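Type II secretion ATPase XpsE (Xanthomonas campestris, PDB 2D27) belongs to the ATPases of the type II secretion machinery and is represented here by its N-terminal domain, which contains an MshEN-type region. Local coordinates at residues V49-H54 against V134-E139; K92-C97 against D115-D120; L106-A111 against L128-H133. One frame throughout, in Å; residues are numbered along the deposited sequence.

Contact 1 (V49-H54 against V134-E139); sequences VSERDH and VGLRSE
Glu51 and Leu136 bring the two backbones closest, with 5.5 Å between their CA atoms, where the first turns of helix 51-62 and helix 137-147 meet. The contact illustrates how the amide groups at a helix start can be served from another part of the chain. Leu136, at the N-cap position, has no polar side chain to offer, and the carboxylate of Glu51 reaches across instead. Its OE1 accepts from Ser138 N at 2.9 Å and from Ser138 OG at 2.8 Å; both donors lie on the syn side, about 30° out of the carboxylate plane and on opposite faces of it. The Glu51 chain is extended beyond CG (chi2 -171°), which carries the acid to the neighbouring helix, whose N-terminal end would favour its negative charge. One water continues the theme, accepting from Arg137 N at 3.0 Å and donating to Glu51 O. Helix 51-62 is capped within its own segment, since Ser50 OG accepts from Asp53 N. Leu136 supplies the apolar part: CD1 rests against Glu51 CB at 3.7 Å, while CD2 lies 3.7 Å from Arg52 CA. Away from this leucine, toward His54, the Arg137 guanidinium donates through NH1 to a second water at 2.7 Å and forms a salt bridge with Asp112. Around this largely surface contact, His54 also touches Leu40 of helix 39-45, Leu136 packs on Ala55 one turn further along helix 51-62, and Val134 ends the strand that leads into helix 137-147.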
loop_
_atom_site.group_PDB
_atom_site.type_symbol
_atom_site.label_atom_id
_atom_site.label_comp_id
_atom_site.label_asym_id
_atom_site.label_seq_id
_atom_site.Cartn_x
_atom_site.Cartn_y
_atom_site.Cartn_z
ATOM N N VAL A 49 8.720 -13.604 11.066
ATOM C CA VAL A 49 8.120 -14.087 9.804
ATOM C C VAL A 49 9.004 -13.591 8.685
ATOM O O VAL A 49 9.239 -12.421 8.591
ATOM C CB VAL A 49 6.646 -13.467 9.490
ATOM C CG1 VAL A 49 5.971 -14.232 8.324
ATOM C CG2 VAL A 49 5.757 -13.718 10.611
ATOM N N SER A 50 9.494 -14.463 7.834
ATOM C CA SER A 50 10.365 -13.986 6.776
ATOM C C SER A 50 9.572 -13.223 5.684
ATOM O O SER A 50 8.366 -13.458 5.499
ATOM C CB SER A 50 11.039 -15.195 6.132
ATOM O OG SER A 50 10.132 -15.989 5.338
ATOM N N GLU A 51 10.252 -12.338 4.985
ATOM C CA GLU A 51 9.684 -11.656 3.838
ATOM C C GLU A 51 9.065 -12.587 2.855
ATOM O O GLU A 51 8.009 -12.262 2.263
ATOM C CB GLU A 51 10.719 -10.843 3.124
ATOM C CG GLU A 51 11.092 -9.676 3.977
ATOM C CD GLU A 51 11.961 -8.687 3.267
ATOM O OE1 GLU A 51 12.102 -8.731 2.029
ATOM O OE2 GLU A 51 12.394 -7.788 3.960
ATOM N N ARG A 52 9.693 -13.752 2.666
ATOM C CA ARG A 52 9.191 -14.681 1.722
ATOM C C ARG A 52 7.950 -15.370 2.146
ATOM O O ARG A 52 7.048 -15.598 1.307
ATOM C CB ARG A 52 10.248 -15.662 1.298
ATOM C CG ARG A 52 9.765 -16.956 0.753
ATOM C CD ARG A 52 10.307 -18.053 1.624
ATOM N NE ARG A 52 10.871 -18.867 0.638
ATOM C CZ ARG A 52 11.968 -19.540 0.632
ATOM N NH1 ARG A 52 12.771 -19.773 1.720
ATOM N NH2 ARG A 52 12.170 -20.082 -0.575
ATOM N N ASP A 53 7.869 -15.783 3.386
ATOM C CA ASP A 53 6.648 -16.432 3.846
ATOM C C ASP A 53 5.464 -15.393 3.848
ATOM O O ASP A 53 4.354 -15.753 3.621
ATOM C CB ASP A 53 6.816 -16.953 5.238
ATOM C CG ASP A 53 7.696 -18.177 5.315
ATOM O OD1 ASP A 53 7.996 -18.789 4.254
ATOM O OD2 ASP A 53 8.019 -18.617 6.446
ATOM N N HIS A 54 5.774 -14.162 4.171
ATOM C CA HIS A 54 4.848 -13.059 4.220
ATOM C C HIS A 54 4.293 -12.874 2.773
ATOM O O HIS A 54 3.050 -12.862 2.550
ATOM C CB HIS A 54 5.518 -11.772 4.714
ATOM C CG HIS A 54 4.583 -10.591 4.703
ATOM N ND1 HIS A 54 4.985 -9.290 4.611
ATOM C CD2 HIS A 54 3.244 -10.541 4.631
ATOM C CE1 HIS A 54 3.948 -8.488 4.514
ATOM N NE2 HIS A 54 2.879 -9.221 4.519
ATOM N N VAL A 134 2.238 -8.938 -5.929
ATOM C CA VAL A 134 2.996 -9.070 -4.690
ATOM C C VAL A 134 4.536 -9.228 -4.926
ATOM O O VAL A 134 4.953 -9.997 -5.790
ATOM C CB VAL A 134 2.476 -10.275 -3.884
ATOM C CG1 VAL A 134 3.069 -10.299 -2.482
ATOM C CG2 VAL A 134 0.902 -10.184 -3.795
ATOM N N GLY A 135 5.350 -8.496 -4.176
ATOM C CA GLY A 135 6.765 -8.857 -4.045
ATOM C C GLY A 135 7.330 -8.771 -2.626
ATOM O O GLY A 135 6.688 -8.239 -1.670
ATOM N N LEU A 136 8.507 -9.378 -2.461
ATOM C CA LEU A 136 9.197 -9.333 -1.178
ATOM C C LEU A 136 9.478 -7.953 -0.952
ATOM O O LEU A 136 9.777 -7.243 -1.888
ATOM C CB LEU A 136 10.546 -10.027 -1.179
ATOM C CG LEU A 136 10.665 -11.532 -1.213
ATOM C CD1 LEU A 136 11.735 -12.072 -0.194
ATOM C CD2 LEU A 136 9.442 -12.281 -1.099
ATOM N N ARG A 137 9.334 -7.533 0.297
ATOM C CA ARG A 137 9.483 -6.126 0.646
ATOM C C ARG A 137 10.824 -5.537 0.217
ATOM O O ARG A 137 10.886 -4.382 -0.276
ATOM C CB ARG A 137 9.285 -6.011 2.155
ATOM C CG ARG A 137 9.473 -4.678 2.777
ATOM C CD ARG A 137 9.040 -4.542 4.239
ATOM N NE ARG A 137 8.000 -5.539 4.543
ATOM C CZ ARG A 137 6.662 -5.329 4.626
ATOM N NH1 ARG A 137 5.870 -6.382 4.796
ATOM N NH2 ARG A 137 6.145 -4.110 4.636
ATOM N N SER A 138 11.902 -6.327 0.413
ATOM C CA SER A 138 13.288 -5.834 0.141
ATOM C C SER A 138 13.542 -5.667 -1.347
ATOM O O SER A 138 14.167 -4.696 -1.756
ATOM C CB SER A 138 14.399 -6.751 0.773
ATOM O OG SER A 138 14.254 -8.147 0.407
ATOM N N GLU A 139 13.018 -6.602 -2.144
ATOM C CA GLU A 139 13.044 -6.478 -3.610
ATOM C C GLU A 139 12.376 -5.236 -4.147
ATOM O O GLU A 139 12.870 -4.637 -5.098
ATOM C CB GLU A 139 12.431 -7.696 -4.275
ATOM C CG GLU A 139 13.244 -8.960 -4.046
ATOM C CD GLU A 139 12.686 -10.141 -4.787
ATOM O OE1 GLU A 139 12.001 -9.940 -5.784
ATOM O OE2 GLU A 139 12.889 -11.281 -4.356
HETATM O O HOH W 1 7.697 -9.395 2.043
HETATM O O HOH W 2 7.417 -8.530 4.572
#

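Contact 2 (K92-C97 against D115-D120); sequences KQFHLC and DDYAID
Phe94 reaches across to Ala118, and its ring is the piece about which the other side chains are arranged. The methyl CB of Ala118 approaches the ring obliquely, 3.9 Å from Phe94 CD2 and almost as near to CG. Tyr117 comes at the far end of the ring: its CE2 lies 4.0 Å from Phe94 CZ, with that CZ close to the plane of the tyrosine, so the tyrosine offers an edge. In Tyr117, CG stands anti to the backbone N (chi1 178°), which swings the ring toward the CZ end of Phe94. Asp115 crosses Phe94 at about a right angle, carboxylate and ring planes 66° apart, with OD2 4.1 Å from CD2. One face of the Phe94 ring is occupied from its own segment by Gln93 CG, 3.8 Å above the plane and offset toward the rim. The principle at work is the covering of a crossover helix: helix 116-126 joins strands 106-110 and 130-134 in a beta-alpha-beta unit, and its first turn is packed here by the passage from helix 88-94 into strand 96-101. His95, with positive phi, makes that turn, and Leu96 follows, its CD1 4.0 Å from the same Ala118 CB. Asp115 is the N-cap: OD1 accepts from Ala118 N at 3.2 Å in a nearly straight bond (170°), the donor standing well above the carboxylate plane. Beyond the two segments, Phe94 meets the Phe90 ring, and both Phe94 and Tyr117 touch Ala33 of helix 22-35.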
loop_
_atom_site.group_PDB
_atom_site.type_symbol
_atom_site.label_atom_id
_atom_site.label_comp_id
_atom_site.label_asym_id
_atom_site.label_seq_id
_atom_site.Cartn_x
_atom_site.Cartn_y
_atom_site.Cartn_z
ATOM N N LYS A 92 8.433 4.579 -0.595
ATOM C CA LYS A 92 9.347 3.971 0.357
ATOM C C LYS A 92 8.617 3.625 1.667
ATOM O O LYS A 92 8.809 2.542 2.242
ATOM C CB LYS A 92 10.497 4.931 0.656
ATOM C CG LYS A 92 11.478 5.119 -0.498
ATOM C CD LYS A 92 12.347 6.361 -0.256
ATOM C CE LYS A 92 13.875 6.063 -0.339
ATOM N NZ LYS A 92 14.441 6.157 -1.736
ATOM N N GLN A 93 7.774 4.547 2.115
ATOM C CA GLN A 93 7.039 4.371 3.363
ATOM C C GLN A 93 6.096 3.136 3.346
ATOM O O GLN A 93 5.995 2.427 4.329
ATOM C CB GLN A 93 6.275 5.659 3.669
ATOM C CG GLN A 93 5.364 5.639 4.878
ATOM C CD GLN A 93 6.113 5.629 6.178
ATOM O OE1 GLN A 93 6.642 6.664 6.569
ATOM N NE2 GLN A 93 6.164 4.468 6.862
ATOM N N PHE A 94 5.486 2.867 2.195
ATOM C CA PHE A 94 4.499 1.824 2.037
ATOM C C PHE A 94 4.986 0.650 1.196
ATOM O O PHE A 94 4.223 -0.288 0.936
ATOM C CB PHE A 94 3.197 2.441 1.457
ATOM C CG PHE A 94 2.522 3.380 2.421
ATOM C CD1 PHE A 94 2.581 4.731 2.247
ATOM C CD2 PHE A 94 1.927 2.881 3.568
ATOM C CE1 PHE A 94 2.023 5.561 3.148
ATOM C CE2 PHE A 94 1.353 3.691 4.470
ATOM C CZ PHE A 94 1.398 5.048 4.270
ATOM N N HIS A 95 6.256 0.690 0.800
ATOM C CA HIS A 95 6.930 -0.439 0.114
ATOM C C HIS A 95 6.130 -0.901 -1.066
ATOM O O HIS A 95 5.670 -2.013 -1.160
ATOM C CB HIS A 95 7.233 -1.598 1.071
ATOM C CG HIS A 95 7.885 -1.146 2.325
ATOM N ND1 HIS A 95 9.102 -0.500 2.328
ATOM C CD2 HIS A 95 7.450 -1.144 3.600
ATOM C CE1 HIS A 95 9.399 -0.149 3.567
ATOM N NE2 HIS A 95 8.408 -0.514 4.356
ATOM N N LEU A 96 5.946 0.015 -1.967
ATOM C CA LEU A 96 5.258 -0.314 -3.190
ATOM C C LEU A 96 5.751 0.540 -4.311
ATOM O O LEU A 96 6.275 1.615 -4.078
ATOM C CB LEU A 96 3.743 -0.220 -2.962
ATOM C CG LEU A 96 2.810 0.978 -2.929
ATOM C CD1 LEU A 96 2.059 1.056 -1.600
ATOM C CD2 LEU A 96 3.273 2.322 -3.398
ATOM N N CYS A 97 5.589 0.030 -5.529
ATOM C CA CYS A 97 6.074 0.707 -6.730
ATOM C C CYS A 97 5.272 0.418 -7.995
ATOM O O CYS A 97 5.062 -0.726 -8.376
ATOM C CB CYS A 97 7.506 0.264 -6.992
ATOM S SG CYS A 97 8.375 1.383 -8.139
ATOM N N ASP A 115 -3.122 -4.056 2.578
ATOM C CA ASP A 115 -3.076 -2.723 3.108
ATOM C C ASP A 115 -4.009 -1.758 2.282
ATOM O O ASP A 115 -3.553 -1.043 1.417
ATOM C CB ASP A 115 -1.644 -2.218 3.084
ATOM C CG ASP A 115 -1.494 -0.899 3.783
ATOM O OD1 ASP A 115 -2.544 -0.268 4.114
ATOM O OD2 ASP A 115 -0.383 -0.413 4.080
ATOM N N ASP A 116 -5.300 -1.766 2.595
ATOM C CA ASP A 116 -6.297 -0.984 1.818
ATOM C C ASP A 116 -6.033 0.494 1.944
ATOM O O ASP A 116 -6.271 1.233 1.010
ATOM C CB ASP A 116 -7.741 -1.305 2.215
ATOM C CG ASP A 116 -7.982 -1.156 3.692
ATOM O OD1 ASP A 116 -7.598 -2.089 4.417
ATOM O OD2 ASP A 116 -8.555 -0.164 4.202
ATOM N N TYR A 117 -5.429 0.912 3.059
ATOM C CA TYR A 117 -5.093 2.294 3.226
ATOM C C TYR A 117 -4.169 2.782 2.146
ATOM O O TYR A 117 -4.408 3.771 1.533
ATOM C CB TYR A 117 -4.543 2.572 4.614
ATOM C CG TYR A 117 -4.149 4.016 4.763
ATOM C CD1 TYR A 117 -5.081 4.986 5.194
ATOM C CD2 TYR A 117 -2.853 4.423 4.465
ATOM C CE1 TYR A 117 -4.719 6.315 5.306
ATOM C CE2 TYR A 117 -2.499 5.722 4.569
ATOM C CZ TYR A 117 -3.421 6.671 4.992
ATOM O OH TYR A 117 -2.976 7.962 5.064
ATOM N N ALA A 118 -3.063 2.085 1.936
ATOM C CA ALA A 118 -2.116 2.441 0.900
ATOM C C ALA A 118 -2.607 2.212 -0.497
ATOM O O ALA A 118 -2.223 2.915 -1.410
ATOM C CB ALA A 118 -0.793 1.665 1.098
ATOM N N ILE A 119 -3.387 1.175 -0.710
ATOM C CA ILE A 119 -3.851 0.911 -2.048
ATOM C C ILE A 119 -4.878 2.043 -2.483
ATOM O O ILE A 119 -4.854 2.492 -3.619
ATOM C CB ILE A 119 -4.541 -0.414 -2.063
ATOM C CG1 ILE A 119 -3.544 -1.539 -2.015
ATOM C CG2 ILE A 119 -5.395 -0.556 -3.345
ATOM C CD1 ILE A 119 -4.101 -2.834 -1.615
ATOM N N ASP A 120 -5.755 2.434 -1.578
ATOM C CA ASP A 120 -6.732 3.496 -1.819
ATOM C C ASP A 120 -6.053 4.841 -1.917
ATOM O O ASP A 120 -6.495 5.626 -2.696
ATOM C CB ASP A 120 -7.804 3.554 -0.726
ATOM C CG ASP A 120 -8.726 2.392 -0.833
ATOM O OD1 ASP A 120 -8.679 1.733 -1.883
ATOM O OD2 ASP A 120 -9.520 2.040 0.044
HETATM O O HOH W 3 1.561 -0.777 2.683
#

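Contact 3 (L106-A111 against L128-H133)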
loop_
_atom_site.group_PDB
_atom_site.type_symbol
_atom_site.label_atom_id
_atom_site.label_comp_id
_atom_site.label_asym_id
_atom_site.label_seq_id
_atom_site.Cartn_x
_atom_site.Cartn_y
_atom_site.Cartn_z
ATOM N N LEU A 106 -2.859 0.411 -14.212
ATOM C CA LEU A 106 -1.576 0.479 -13.546
ATOM C C LEU A 106 -1.200 -0.809 -12.764
ATOM O O LEU A 106 -1.853 -1.161 -11.785
ATOM C CB LEU A 106 -1.630 1.656 -12.614
ATOM C CG LEU A 106 -0.299 2.060 -12.061
ATOM C CD1 LEU A 106 0.660 2.505 -13.223
ATOM C CD2 LEU A 106 -0.528 3.111 -11.047
ATOM N N ASP A 107 -0.172 -1.515 -13.226
ATOM C CA ASP A 107 0.515 -2.554 -12.435
ATOM C C ASP A 107 1.259 -2.034 -11.218
ATOM O O ASP A 107 2.195 -1.226 -11.360
ATOM C CB ASP A 107 1.495 -3.317 -13.268
ATOM C CG ASP A 107 0.816 -4.001 -14.429
ATOM O OD1 ASP A 107 -0.136 -4.813 -14.204
ATOM O OD2 ASP A 107 1.160 -3.747 -15.592
ATOM N N LEU A 108 0.829 -2.490 -10.025
ATOM C CA LEU A 108 1.437 -2.027 -8.770
ATOM C C LEU A 108 2.068 -3.229 -8.114
ATOM O O LEU A 108 1.391 -4.241 -7.870
ATOM C CB LEU A 108 0.392 -1.449 -7.817
ATOM C CG LEU A 108 0.900 -0.703 -6.637
ATOM C CD1 LEU A 108 1.641 0.622 -7.065
ATOM C CD2 LEU A 108 -0.223 -0.438 -5.669
ATOM N N TRP A 109 3.363 -3.104 -7.839
ATOM C CA TRP A 109 4.143 -4.135 -7.122
ATOM C C TRP A 109 4.096 -3.748 -5.646
ATOM O O TRP A 109 4.460 -2.627 -5.296
ATOM C CB TRP A 109 5.600 -4.090 -7.596
ATOM C CG TRP A 109 6.359 -5.384 -7.439
ATOM C CD1 TRP A 109 5.858 -6.634 -7.325
ATOM C CD2 TRP A 109 7.787 -5.513 -7.418
ATOM N NE1 TRP A 109 6.890 -7.543 -7.245
ATOM C CE2 TRP A 109 8.082 -6.857 -7.231
ATOM C CE3 TRP A 109 8.848 -4.591 -7.477
ATOM C CZ2 TRP A 109 9.409 -7.338 -7.167
ATOM C CZ3 TRP A 109 10.158 -5.053 -7.358
ATOM C CH2 TRP A 109 10.420 -6.411 -7.232
ATOM N N ILE A 110 3.633 -4.629 -4.788
ATOM C CA ILE A 110 3.282 -4.160 -3.440
ATOM C C ILE A 110 3.676 -5.250 -2.437
ATOM O O ILE A 110 3.436 -6.430 -2.682
ATOM C CB ILE A 110 1.712 -3.834 -3.391
ATOM C CG1 ILE A 110 1.233 -3.501 -1.988
ATOM C CG2 ILE A 110 0.872 -5.051 -3.933
ATOM C CD1 ILE A 110 -0.056 -2.733 -1.955
ATOM N N ALA A 111 4.257 -4.874 -1.312
ATOM C CA ALA A 111 4.569 -5.865 -0.226
ATOM C C ALA A 111 3.444 -6.281 0.661
ATOM O O ALA A 111 3.401 -7.455 1.052
ATOM C CB ALA A 111 5.737 -5.333 0.686
ATOM N N LEU A 128 -6.026 5.962 -11.551
ATOM C CA LEU A 128 -6.048 4.831 -12.477
ATOM C C LEU A 128 -6.534 3.593 -11.735
ATOM O O LEU A 128 -6.367 3.515 -10.519
ATOM C CB LEU A 128 -4.647 4.595 -13.010
ATOM C CG LEU A 128 -3.973 5.766 -13.761
ATOM C CD1 LEU A 128 -2.589 5.357 -14.151
ATOM C CD2 LEU A 128 -4.763 6.158 -15.010
ATOM N N PRO A 129 -7.080 2.622 -12.441
ATOM C CA PRO A 129 -7.427 1.341 -11.820
ATOM C C PRO A 129 -6.136 0.523 -11.708
ATOM O O PRO A 129 -5.225 0.672 -12.562
ATOM C CB PRO A 129 -8.355 0.681 -12.829
ATOM C CG PRO A 129 -7.879 1.187 -14.159
ATOM C CD PRO A 129 -7.350 2.606 -13.887
ATOM N N LEU A 130 -6.066 -0.336 -10.703
ATOM C CA LEU A 130 -4.816 -1.001 -10.396
ATOM C C LEU A 130 -4.893 -2.484 -10.681
ATOM O O LEU A 130 -5.943 -3.128 -10.610
ATOM C CB LEU A 130 -4.509 -0.740 -8.964
ATOM C CG LEU A 130 -4.380 0.709 -8.491
ATOM C CD1 LEU A 130 -3.956 0.698 -7.055
ATOM C CD2 LEU A 130 -3.430 1.585 -9.253
ATOM N N LEU A 131 -3.769 -3.041 -11.035
ATOM C CA LEU A 131 -3.574 -4.456 -11.023
ATOM C C LEU A 131 -2.419 -4.754 -10.010
ATOM O O LEU A 131 -1.361 -4.201 -10.110
ATOM C CB LEU A 131 -3.193 -4.935 -12.386
ATOM C CG LEU A 131 -4.046 -5.863 -13.241
ATOM C CD1 LEU A 131 -3.068 -6.607 -14.183
ATOM C CD2 LEU A 131 -5.025 -6.850 -12.573
ATOM N N LEU A 132 -2.650 -5.643 -9.063
ATOM C CA LEU A 132 -1.742 -5.815 -7.897
ATOM C C LEU A 132 -0.812 -6.981 -8.117
ATOM O O LEU A 132 -1.228 -8.058 -8.538
ATOM C CB LEU A 132 -2.558 -6.081 -6.663
ATOM C CG LEU A 132 -2.932 -4.932 -5.711
ATOM C CD1 LEU A 132 -2.952 -3.558 -6.156
ATOM C CD2 LEU A 132 -4.126 -5.247 -4.902
ATOM N N HIS A 133 0.467 -6.738 -7.921
ATOM C CA HIS A 133 1.449 -7.856 -7.942
ATOM C C HIS A 133 2.231 -7.815 -6.612
ATOM O O HIS A 133 2.689 -6.760 -6.184
ATOM C CB HIS A 133 2.368 -7.790 -9.172
ATOM C CG HIS A 133 1.641 -7.476 -10.469
ATOM N ND1 HIS A 133 0.983 -8.429 -11.208
ATOM C CD2 HIS A 133 1.523 -6.327 -11.175
ATOM C CE1 HIS A 133 0.416 -7.873 -12.267
ATOM N NE2 HIS A 133 0.741 -6.601 -12.278
#
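Leu106 to Trp109 pair in register with Leu130 to His133 as the two parallel strands of a beta-alpha-beta unit, whose connecting helix 116-126 packs against leucines of both strands. The tight part is the backbone. Five backbone hydrogen bonds join the segments, among them Leu131 N to Leu106 O at 2.8 Å and His133 N to Leu108 O at 2.7 Å, and the strand axes are inclined to each other by 29°. Between these bonds, CA-H groups add weaker contacts, such as Trp109 CA to His133 O at 3.1 Å. On the face toward helix 116-126, Leu106 and Leu130 lie side by side and point the same way, their CD2 atoms 3.7 Å apart; Leu108 CD2 touches Leu130 CD1 at 4.1 Å. The looser side follows the outer strand: Pro129 is exposed and Leu131 only partly covered, its CD1 lying 3.4 Å from Asp107 OD1, an apolar group beside an acid. Trp109, on the face that carries Asp107 and Leu131, is by contrast buried against helix 137-147, and its NE1 bonds to Val67 O. There, too, His133 reaches back two residues along its neighbour. The acid it meets, Asp107, also forms a salt bridge with Arg102, and His133 NE2 donates to Asp107 OD1 at 2.8 Å, nearly straight at 176°, with the oxygen in the imidazole plane but the nitrogen standing 46° out of the carboxylate plane.

Contact 1 is a surface contact, whereas contacts 2 and 3 are partly buried. Contact 1, its centre about 14 Å from the centre of the chain, joins two helix starts through a carboxylate, waters and one leucine; contact 2, its centre nearest that of the chain at about 2 Å, relies on apolar side chains; contact 3 is dominated by strand-to-strand backbone bonds and buries the most surface. Contacts 2 and 3 share a sheet: Cys97 N and Trp109 O probably bond across strands 96-101 and 106-110, while Ile119 packs on Ile110. Contact 1 takes over where strand 130-134 ends, Gly135 N probably bonding to Ile110 O, and Arg137 there also packs on His95 of contact 2.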